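Local structure of ApeI dehydratase-like domain-containing protein (Pectobacterium atrosepticum, 3ESI) at residues P3-H9 and V20-Q25; K82-V87 and F99-E105. The protein is of unknown function but belongs to the ApeI dehydratase-like family of hotdog-fold proteins, and may therefore act as a dehydratase or a related enzyme. One frame throughout, in Å; residues are numbered along the deposited sequence.

Contact 1: P3-H9 and V20-Q25; sequences PVELVRH and VELMLQ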
ATOM      1  N   PRO A   3     -14.678   6.534  12.591  1.00 34.10           N
ATOM      2  CA  PRO A   3     -14.303   7.902  12.944  1.00 32.92           C
ATOM      3  C   PRO A   3     -15.111   8.390  14.144  1.00 33.63           C
ATOM      4  O   PRO A   3     -16.140   7.810  14.483  1.00 31.00           O
ATOM      5  CB  PRO A   3     -14.662   8.679  11.683  1.00 34.12           C
ATOM      6  CG  PRO A   3     -15.934   7.992  11.248  1.00 34.69           C
ATOM      7  CD  PRO A   3     -15.632   6.514  11.465  1.00 32.72           C
ATOM      8  N   VAL A   4     -14.641   9.451  14.792  1.00 34.24           N
ATOM      9  CA  VAL A   4     -15.389  10.022  15.902  1.00 35.40           C
ATOM     10  C   VAL A   4     -16.438  10.949  15.266  1.00 35.57           C
ATOM     11  O   VAL A   4     -16.109  11.786  14.422  1.00 35.33           O
ATOM     12  CB  VAL A   4     -14.465  10.819  16.862  1.00 37.24           C
ATOM     13  CG1 VAL A   4     -15.291  11.743  17.731  1.00 37.34           C
ATOM     14  CG2 VAL A   4     -13.680   9.851  17.754  1.00 35.71           C
ATOM     15  N   GLU A   5     -17.701  10.776  15.646  1.00 36.82           N
ATOM     16  CA  GLU A   5     -18.792  11.588  15.100  1.00 39.14           C
ATOM     17  C   GLU A   5     -18.929  12.889  15.891  1.00 38.34           C
ATOM     18  O   GLU A   5     -19.329  12.885  17.045  1.00 38.73           O
ATOM     19  CB  GLU A   5     -20.108  10.793  15.155  1.00 40.18           C
ATOM     20  CG  GLU A   5     -21.165  11.222  14.139  1.00 43.05           C
ATOM     21  CD  GLU A   5     -22.422  10.352  14.187  1.00 45.43           C
ATOM     22  OE1 GLU A   5     -22.279   9.113  14.237  1.00 46.77           O
ATOM     23  OE2 GLU A   5     -23.552  10.903  14.168  1.00 44.55           O
ATOM     24  N   LEU A   6     -18.579  14.002  15.269  1.00 39.07           N
ATOM     25  CA  LEU A   6     -18.652  15.298  15.936  1.00 39.13           C
ATOM     26  C   LEU A   6     -20.078  15.814  15.964  1.00 39.73           C
ATOM     27  O   LEU A   6     -20.618  16.101  17.032  1.00 40.15           O
ATOM     28  CB  LEU A   6     -17.742  16.306  15.227  1.00 36.71           C
ATOM     29  CG  LEU A   6     -16.309  15.775  15.186  1.00 38.56           C
ATOM     30  CD1 LEU A   6     -15.372  16.770  14.523  1.00 39.31           C
ATOM     31  CD2 LEU A   6     -15.865  15.484  16.615  1.00 38.79           C
ATOM     32  N   VAL A   7     -20.680  15.929  14.784  1.00 38.79           N
ATOM     33  CA  VAL A   7     -22.045  16.408  14.650  1.00 37.29           C
ATOM     34  C   VAL A   7     -22.716  15.651  13.522  1.00 38.10           C
ATOM     35  O   VAL A   7     -22.061  15.284  12.551  1.00 36.60           O
ATOM     36  CB  VAL A   7     -22.085  17.907  14.278  1.00 37.91           C
ATOM     37  CG1 VAL A   7     -23.524  18.387  14.195  1.00 35.09           C
ATOM     38  CG2 VAL A   7     -21.291  18.722  15.283  1.00 36.72           C
ATOM     39  N   ARG A   8     -24.016  15.409  13.665  1.00 40.41           N
ATOM     40  CA  ARG A   8     -24.808  14.744  12.634  1.00 40.83           C
ATOM     41  C   ARG A   8     -26.012  15.627  12.371  1.00 42.32           C
ATOM     42  O   ARG A   8     -26.919  15.714  13.197  1.00 42.47           O
ATOM     43  CB  ARG A   8     -25.317  13.369  13.074  1.00 39.46           C
ATOM     44  CG  ARG A   8     -26.231  12.728  12.010  1.00 38.42           C
ATOM     45  CD  ARG A   8     -26.895  11.430  12.463  1.00 39.36           C
ATOM     46  NE  ARG A   8     -25.921  10.382  12.747  1.00 42.59           N
ATOM     47  CZ  ARG A   8     -26.226   9.143  13.130  1.00 41.38           C
ATOM     48  NH1 ARG A   8     -27.487   8.778  13.276  1.00 41.47           N
ATOM     49  NH2 ARG A   8     -25.258   8.269  13.374  1.00 41.74           N
ATOM     50  N   HIS A   9     -26.028  16.292  11.230  1.00 43.69           N
ATOM     51  CA  HIS A   9     -27.159  17.136  10.934  1.00 45.53           C
ATOM     52  C   HIS A   9     -28.386  16.291  10.638  1.00 47.30           C
ATOM     53  O   HIS A   9     -28.284  15.073  10.468  1.00 46.44           O
ATOM     54  CB  HIS A   9     -26.807  18.068   9.784  1.00 46.46           C
ATOM     55  CG  HIS A   9     -25.847  19.146  10.183  1.00 47.65           C
ATOM     56  ND1 HIS A   9     -25.187  19.940   9.271  1.00 50.45           N
ATOM     57  CD2 HIS A   9     -25.448  19.570  11.406  1.00 48.42           C
ATOM     58  CE1 HIS A   9     -24.425  20.807   9.915  1.00 50.50           C
ATOM     59  NE2 HIS A   9     -24.565  20.603  11.211  1.00 48.42           N
ATOM     60  N   VAL A  20     -27.504  14.040   4.319  1.00 55.09           N
ATOM     61  CA  VAL A  20     -27.074  14.044   5.701  1.00 51.92           C
ATOM     62  C   VAL A  20     -25.644  14.558   5.684  1.00 50.24           C
ATOM     63  O   VAL A  20     -24.841  14.178   4.827  1.00 49.74           O
ATOM     64  CB  VAL A  20     -27.126  12.633   6.340  1.00 52.35           C
ATOM     65  CG1 VAL A  20     -26.110  11.702   5.684  1.00 49.85           C
ATOM     66  CG2 VAL A  20     -26.870  12.747   7.835  1.00 51.57           C
ATOM     67  N   GLU A  21     -25.344  15.457   6.606  1.00 47.45           N
ATOM     68  CA  GLU A  21     -24.016  16.018   6.693  1.00 44.76           C
ATOM     69  C   GLU A  21     -23.430  15.663   8.037  1.00 42.87           C
ATOM     70  O   GLU A  21     -24.069  15.866   9.068  1.00 43.03           O
ATOM     71  CB  GLU A  21     -24.070  17.531   6.544  1.00 45.41           C
ATOM     72  CG  GLU A  21     -22.701  18.168   6.556  1.00 47.04           C
ATOM     73  CD  GLU A  21     -22.747  19.639   6.227  1.00 48.09           C
ATOM     74  OE1 GLU A  21     -23.576  20.024   5.370  1.00 49.91           O
ATOM     75  OE2 GLU A  21     -21.946  20.404   6.805  1.00 47.44           O
ATOM     76  N   LEU A  22     -22.227  15.112   8.032  1.00 40.96           N
ATOM     77  CA  LEU A  22     -21.583  14.759   9.282  1.00 39.76           C
ATOM     78  C   LEU A  22     -20.260  15.467   9.432  1.00 39.35           C
ATOM     79  O   LEU A  22     -19.603  15.796   8.448  1.00 39.71           O
ATOM     80  CB  LEU A  22     -21.330  13.255   9.372  1.00 39.97           C
ATOM     81  CG  LEU A  22     -22.537  12.346   9.574  1.00 41.51           C
ATOM     82  CD1 LEU A  22     -23.391  12.332   8.320  1.00 40.60           C
ATOM     83  CD2 LEU A  22     -22.052  10.951   9.890  1.00 43.25           C
ATOM     84  N   MET A  23     -19.883  15.734  10.673  1.00 37.94           N
ATOM     85  CA  MET A  23     -18.585  16.334  10.935  1.00 37.69           C
ATOM     86  C   MET A  23     -17.922  15.164  11.636  1.00 35.61           C
ATOM     87  O   MET A  23     -18.458  14.639  12.613  1.00 33.85           O
ATOM     88  CB  MET A  23     -18.697  17.550  11.860  1.00 40.97           C
ATOM     89  CG  MET A  23     -17.378  18.301  12.033  1.00 44.88           C
ATOM     90  SD  MET A  23     -17.526  19.912  12.865  1.00 50.26           S
ATOM     91  CE  MET A  23     -18.038  20.957  11.408  1.00 47.16           C
ATOM     92  N   LEU A  24     -16.785  14.723  11.110  1.00 33.41           N
ATOM     93  CA  LEU A  24     -16.083  13.572  11.680  1.00 31.91           C
ATOM     94  C   LEU A  24     -14.639  13.905  12.042  1.00 32.58           C
ATOM     95  O   LEU A  24     -14.015  14.798  11.457  1.00 31.98           O
ATOM     96  CB  LEU A  24     -16.091  12.406  10.677  1.00 29.17           C
ATOM     97  CG  LEU A  24     -17.409  12.147   9.949  1.00 28.41           C
ATOM     98  CD1 LEU A  24     -17.198  11.122   8.856  1.00 32.48           C
ATOM     99  CD2 LEU A  24     -18.453  11.679  10.916  1.00 29.16           C
ATOM    100  N   GLN A  25     -14.112  13.188  13.021  1.00 33.81           N
ATOM    101  CA  GLN A  25     -12.738  13.411  13.432  1.00 36.16           C
ATOM    102  C   GLN A  25     -11.980  12.127  13.169  1.00 34.62           C
ATOM    103  O   GLN A  25     -12.411  11.042  13.590  1.00 32.63           O
ATOM    104  CB  GLN A  25     -12.676  13.784  14.918  1.00 39.15           C
ATOM    105  CG  GLN A  25     -11.265  13.963  15.488  1.00 44.15           C
ATOM    106  CD  GLN A  25     -10.527  15.191  14.946  1.00 49.16           C
ATOM    107  OE1 GLN A  25     -11.140  16.123  14.400  1.00 50.51           O
ATOM    108  NE2 GLN A  25      -9.198  15.206  15.117  1.00 50.09           N
TER
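Across from Met23 stand two residues of strand 4-8, Leu6 and Val7, and the backbone bonds to strand 17-25 depart from the regular pattern at this point. Met23 O accepts from Leu6 N at 2.7 Å, in a bond bent to 145°, and more weakly from Val7 N at 3.4 Å; Met23 N in turn donates to Val7 O. Val4 and Gln25 bond to each other in both directions, while His9 N reaches Glu21 O at 2.9 Å in a nearly straight bond.

Among the apolar contacts, Leu6 CD1 packs against Met23 CG at 3.5 Å. Leu6 CG stands anti to the carbonyl carbon (chi1 -57°), which lays the side chain across that of Met23 and leaves CD2 against Gln25 CB. The Pro3 and Leu24 side chains lie side by side, CB to CB 4.1 Å, and helix 45-59 meets Pro3 through Trp51 and Tyr55.

Arg8 and Glu5 pair within strand 4-8: Arg8 NE forms a salt bridge with Glu5 OE2 at 2.8 Å and Arg8 NH2 bonds to OE1, engaging both carboxylate oxygens. Glu21, beside the His9 ring, pairs with Arg85. Two residues opposed to one define a classic beta bulge, here in the antiparallel N-terminal hairpin of the hotdog sheet.

Contact 2: K82-V87 and F99-E105; sequences KTLRLV and FSYSILE
Leu86 CG stands anti to the backbone N (chi1 173°), and Tyr101 CG lies anti to its carbonyl carbon (chi1 -82°); the two side chains consequently run side by side in the same direction. Leu86 CD1 sits over the middle of one ring face, 3.6 Å from the centroid of the Tyr101 ring and 9° off its normal, in a CH-pi contact. Leu84 CD1 approaches the same ring obliquely, 3.8 Å from Tyr101 CD1, while its other methyl, CD2, packs on Ile103 CG1 at 3.6 Å. Trp51 and Val52 of helix 45-59 also touch Tyr101, whose hydroxyl is hydrogen-bonded to Gln48 O.

Of the face carrying Leu84, Leu86, Tyr101 and Ile103, Leu86 and Tyr101 thus pack on the helix that the hotdog sheet wraps around, Leu86 through Tyr55, while Leu84 is met by Val26 and Ile78. The backbones of Arg85 and Ser102 exchange bonds in both directions, as do those of Val87 and Ser100. Nearer the strand end, a single bond runs from Leu104 N to Thr83 O at 3.0 Å.

The other face is mixed: Arg85 and Ser102 both meet Glu109, beside the apolar Leu104 and Val87. Ser102 OG packs 3.4 Å from Arg85 CB and is hydrogen-bonded to Glu109 OE1. The guanidinium of Arg85 forms a salt bridge with Glu109 as well as with Glu21, which would be expected to stabilise the charges on all three. Leu104 crosses the Arg85 side chain at about a right angle, its CD2 lying 3.9 Å from Arg85 CB. A water donates to Arg85 O at 3.1 Å and makes a weak bond with Ser100 OG. At the end of the pair near the loop before strand 83-91, the Lys82 chain passes obliquely across Glu105, and Lys82 NZ forms a salt bridge with Glu105 OE1 at 3.1 Å.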
ATOM      1  N   LYS A  82      -7.314  14.824  11.515  1.00 37.09           N
ATOM      2  CA  LYS A  82      -8.037  15.840  10.743  1.00 36.50           C
ATOM      3  C   LYS A  82      -9.527  15.835  10.999  1.00 35.83           C
ATOM      4  O   LYS A  82     -10.101  14.815  11.375  1.00 35.64           O
ATOM      5  CB  LYS A  82      -7.811  15.651   9.244  1.00 37.14           C
ATOM      6  CG  LYS A  82      -6.393  15.904   8.791  1.00 38.96           C
ATOM      7  CD  LYS A  82      -5.954  17.311   9.121  1.00 41.33           C
ATOM      8  CE  LYS A  82      -4.501  17.537   8.733  1.00 43.09           C
ATOM      9  NZ  LYS A  82      -4.056  18.911   9.068  1.00 43.02           N
ATOM     10  N   THR A  83     -10.148  16.992  10.792  1.00 36.15           N
ATOM     11  CA  THR A  83     -11.594  17.135  10.967  1.00 35.91           C
ATOM     12  C   THR A  83     -12.194  17.130   9.564  1.00 34.33           C
ATOM     13  O   THR A  83     -11.719  17.843   8.677  1.00 33.82           O
ATOM     14  CB  THR A  83     -11.934  18.448  11.704  1.00 35.77           C
ATOM     15  OG1 THR A  83     -11.348  18.406  13.010  1.00 37.03           O
ATOM     16  CG2 THR A  83     -13.440  18.624  11.844  1.00 34.29           C
ATOM     17  N   LEU A  84     -13.225  16.315   9.364  1.00 34.42           N
ATOM     18  CA  LEU A  84     -13.844  16.188   8.046  1.00 36.00           C
ATOM     19  C   LEU A  84     -15.338  16.446   7.990  1.00 36.98           C
ATOM     20  O   LEU A  84     -16.075  16.162   8.937  1.00 39.24           O
ATOM     21  CB  LEU A  84     -13.627  14.775   7.489  1.00 33.82           C
ATOM     22  CG  LEU A  84     -12.243  14.128   7.434  1.00 33.95           C
ATOM     23  CD1 LEU A  84     -12.381  12.673   6.938  1.00 33.48           C
ATOM     24  CD2 LEU A  84     -11.330  14.934   6.513  1.00 32.49           C
ATOM     25  N   ARG A  85     -15.781  16.978   6.859  1.00 37.62           N
ATOM     26  CA  ARG A  85     -17.201  17.171   6.629  1.00 37.99           C
ATOM     27  C   ARG A  85     -17.537  16.065   5.611  1.00 36.80           C
ATOM     28  O   ARG A  85     -16.845  15.895   4.607  1.00 37.07           O
ATOM     29  CB  ARG A  85     -17.508  18.547   6.013  1.00 39.06           C
ATOM     30  CG  ARG A  85     -19.010  18.847   5.964  1.00 40.99           C
ATOM     31  CD  ARG A  85     -19.377  19.908   4.926  1.00 45.22           C
ATOM     32  NE  ARG A  85     -18.679  21.180   5.108  1.00 49.98           N
ATOM     33  CZ  ARG A  85     -18.803  21.980   6.170  1.00 52.15           C
ATOM     34  NH1 ARG A  85     -19.606  21.657   7.181  1.00 53.46           N
ATOM     35  NH2 ARG A  85     -18.116  23.113   6.218  1.00 51.99           N
ATOM     36  N   LEU A  86     -18.572  15.290   5.895  1.00 35.75           N
ATOM     37  CA  LEU A  86     -18.999  14.231   5.006  1.00 33.99           C
ATOM     38  C   LEU A  86     -20.423  14.521   4.555  1.00 34.66           C
ATOM     39  O   LEU A  86     -21.335  14.604   5.376  1.00 34.97           O
ATOM     40  CB  LEU A  86     -18.968  12.876   5.720  1.00 31.34           C
ATOM     41  CG  LEU A  86     -19.578  11.746   4.874  1.00 29.95           C
ATOM     42  CD1 LEU A  86     -18.746  11.579   3.614  1.00 28.15           C
ATOM     43  CD2 LEU A  86     -19.625  10.422   5.649  1.00 26.78           C
ATOM     44  N   VAL A  87     -20.608  14.690   3.253  1.00 34.36           N
ATOM     45  CA  VAL A  87     -21.938  14.934   2.700  1.00 34.26           C
ATOM     46  C   VAL A  87     -22.366  13.713   1.876  1.00 35.76           C
ATOM     47  O   VAL A  87     -21.649  13.288   0.961  1.00 33.97           O
ATOM     48  CB  VAL A  87     -21.957  16.190   1.773  1.00 34.59           C
ATOM     49  CG1 VAL A  87     -23.356  16.409   1.217  1.00 31.78           C
ATOM     50  CG2 VAL A  87     -21.507  17.428   2.539  1.00 32.53           C
ATOM     51  N   PHE A  99     -21.278  10.921  -2.544  1.00 42.29           N
ATOM     52  CA  PHE A  99     -20.625  11.309  -1.309  1.00 40.07           C
ATOM     53  C   PHE A  99     -19.521  12.312  -1.563  1.00 39.94           C
ATOM     54  O   PHE A  99     -19.005  12.419  -2.675  1.00 38.67           O
ATOM     55  CB  PHE A  99     -20.042  10.083  -0.603  1.00 39.32           C
ATOM     56  CG  PHE A  99     -18.827   9.525  -1.268  1.00 38.56           C
ATOM     57  CD1 PHE A  99     -17.580  10.103  -1.063  1.00 39.05           C
ATOM     58  CD2 PHE A  99     -18.925   8.411  -2.099  1.00 39.77           C
ATOM     59  CE1 PHE A  99     -16.434   9.579  -1.679  1.00 40.00           C
ATOM     60  CE2 PHE A  99     -17.791   7.877  -2.720  1.00 39.84           C
ATOM     61  CZ  PHE A  99     -16.541   8.463  -2.509  1.00 40.07           C
ATOM     62  N   SER A 100     -19.161  13.045  -0.514  1.00 39.56           N
ATOM     63  CA  SER A 100     -18.102  14.029  -0.611  1.00 38.53           C
ATOM     64  C   SER A 100     -17.418  14.270   0.739  1.00 37.62           C
ATOM     65  O   SER A 100     -18.075  14.537   1.741  1.00 36.81           O
ATOM     66  CB  SER A 100     -18.671  15.335  -1.155  1.00 38.98           C
ATOM     67  OG  SER A 100     -17.646  16.295  -1.293  1.00 41.53           O
ATOM     68  N   TYR A 101     -16.094  14.155   0.752  1.00 37.08           N
ATOM     69  CA  TYR A 101     -15.299  14.366   1.959  1.00 37.46           C
ATOM     70  C   TYR A 101     -14.508  15.649   1.815  1.00 37.76           C
ATOM     71  O   TYR A 101     -13.861  15.868   0.793  1.00 38.14           O
ATOM     72  CB  TYR A 101     -14.279  13.234   2.164  1.00 34.28           C
ATOM     73  CG  TYR A 101     -14.789  11.966   2.812  1.00 34.36           C
ATOM     74  CD1 TYR A 101     -14.944  11.871   4.195  1.00 32.49           C
ATOM     75  CD2 TYR A 101     -15.062  10.834   2.040  1.00 36.01           C
ATOM     76  CE1 TYR A 101     -15.350  10.680   4.790  1.00 32.39           C
ATOM     77  CE2 TYR A 101     -15.468   9.643   2.625  1.00 33.82           C
ATOM     78  CZ  TYR A 101     -15.607   9.571   3.994  1.00 34.07           C
ATOM     79  OH  TYR A 101     -15.992   8.380   4.560  1.00 34.87           O
ATOM     80  N   SER A 102     -14.538  16.496   2.836  1.00 38.08           N
ATOM     81  CA  SER A 102     -13.742  17.716   2.782  1.00 38.66           C
ATOM     82  C   SER A 102     -13.024  17.920   4.119  1.00 37.97           C
ATOM     83  O   SER A 102     -13.553  17.601   5.184  1.00 37.68           O
ATOM     84  CB  SER A 102     -14.607  18.940   2.394  1.00 38.66           C
ATOM     85  OG  SER A 102     -15.506  19.339   3.411  1.00 39.89           O
ATOM     86  N   ILE A 103     -11.791  18.406   4.038  1.00 38.17           N
ATOM     87  CA  ILE A 103     -10.960  18.655   5.214  1.00 38.31           C
ATOM     88  C   ILE A 103     -11.113  20.097   5.666  1.00 40.18           C
ATOM     89  O   ILE A 103     -10.947  21.019   4.859  1.00 39.05           O
ATOM     90  CB  ILE A 103      -9.471  18.440   4.897  1.00 37.03           C
ATOM     91  CG1 ILE A 103      -9.232  17.002   4.438  1.00 36.80           C
ATOM     92  CG2 ILE A 103      -8.632  18.769   6.117  1.00 37.71           C
ATOM     93  CD1 ILE A 103      -7.841  16.762   3.885  1.00 33.46           C
ATOM     94  N   LEU A 104     -11.430  20.292   6.947  1.00 41.90           N
ATOM     95  CA  LEU A 104     -11.579  21.645   7.497  1.00 43.46           C
ATOM     96  C   LEU A 104     -10.338  22.000   8.296  1.00 44.82           C
ATOM     97  O   LEU A 104     -10.008  21.318   9.268  1.00 46.00           O
ATOM     98  CB  LEU A 104     -12.804  21.756   8.428  1.00 42.10           C
ATOM     99  CG  LEU A 104     -14.259  21.589   7.947  1.00 43.26           C
ATOM    100  CD1 LEU A 104     -14.355  21.857   6.452  1.00 43.04           C
ATOM    101  CD2 LEU A 104     -14.762  20.196   8.254  1.00 43.82           C
ATOM    102  N   GLU A 105      -9.647  23.052   7.866  1.00 46.46           N
ATOM    103  CA  GLU A 105      -8.445  23.557   8.541  1.00 49.10           C
ATOM    104  C   GLU A 105      -8.500  25.082   8.444  1.00 48.48           C
ATOM    105  O   GLU A 105      -8.689  25.633   7.355  1.00 46.60           O
ATOM    106  CB  GLU A 105      -7.156  23.074   7.868  1.00 51.62           C
ATOM    107  CG  GLU A 105      -6.816  21.607   8.062  1.00 58.37           C
ATOM    108  CD  GLU A 105      -5.450  21.239   7.462  1.00 62.17           C
ATOM    109  OE1 GLU A 105      -4.420  21.779   7.937  1.00 62.49           O
ATOM    110  OE2 GLU A 105      -5.411  20.416   6.517  1.00 63.86           O
TER
HETATM  111  O   HOH W   1     -17.233  17.421   1.970  1.00 37.50           O

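From the N terminus, strand 4-8 is followed by a short connection and strand 17-25 returns beside it, so contact 1 closes the first hairpin. The chain then passes through helix 45-59 and strand 64-74 before strand 83-91 docks on strand 17-25, and contact 2 closes a second hairpin with strand 96-105. The contacts are in series, neither nested nor crossed, yet they adjoin in one sheet because strands 17-25 and 83-91 are neighbours. Gln25 OE1 lies 2.7 Å from Thr83 OG1, a probable hydrogen bond, and a salt bridge links Glu21 OE2 with Arg85 NH1 at 2.7 Å. Together they join the N-terminal edge of the sheet to its middle.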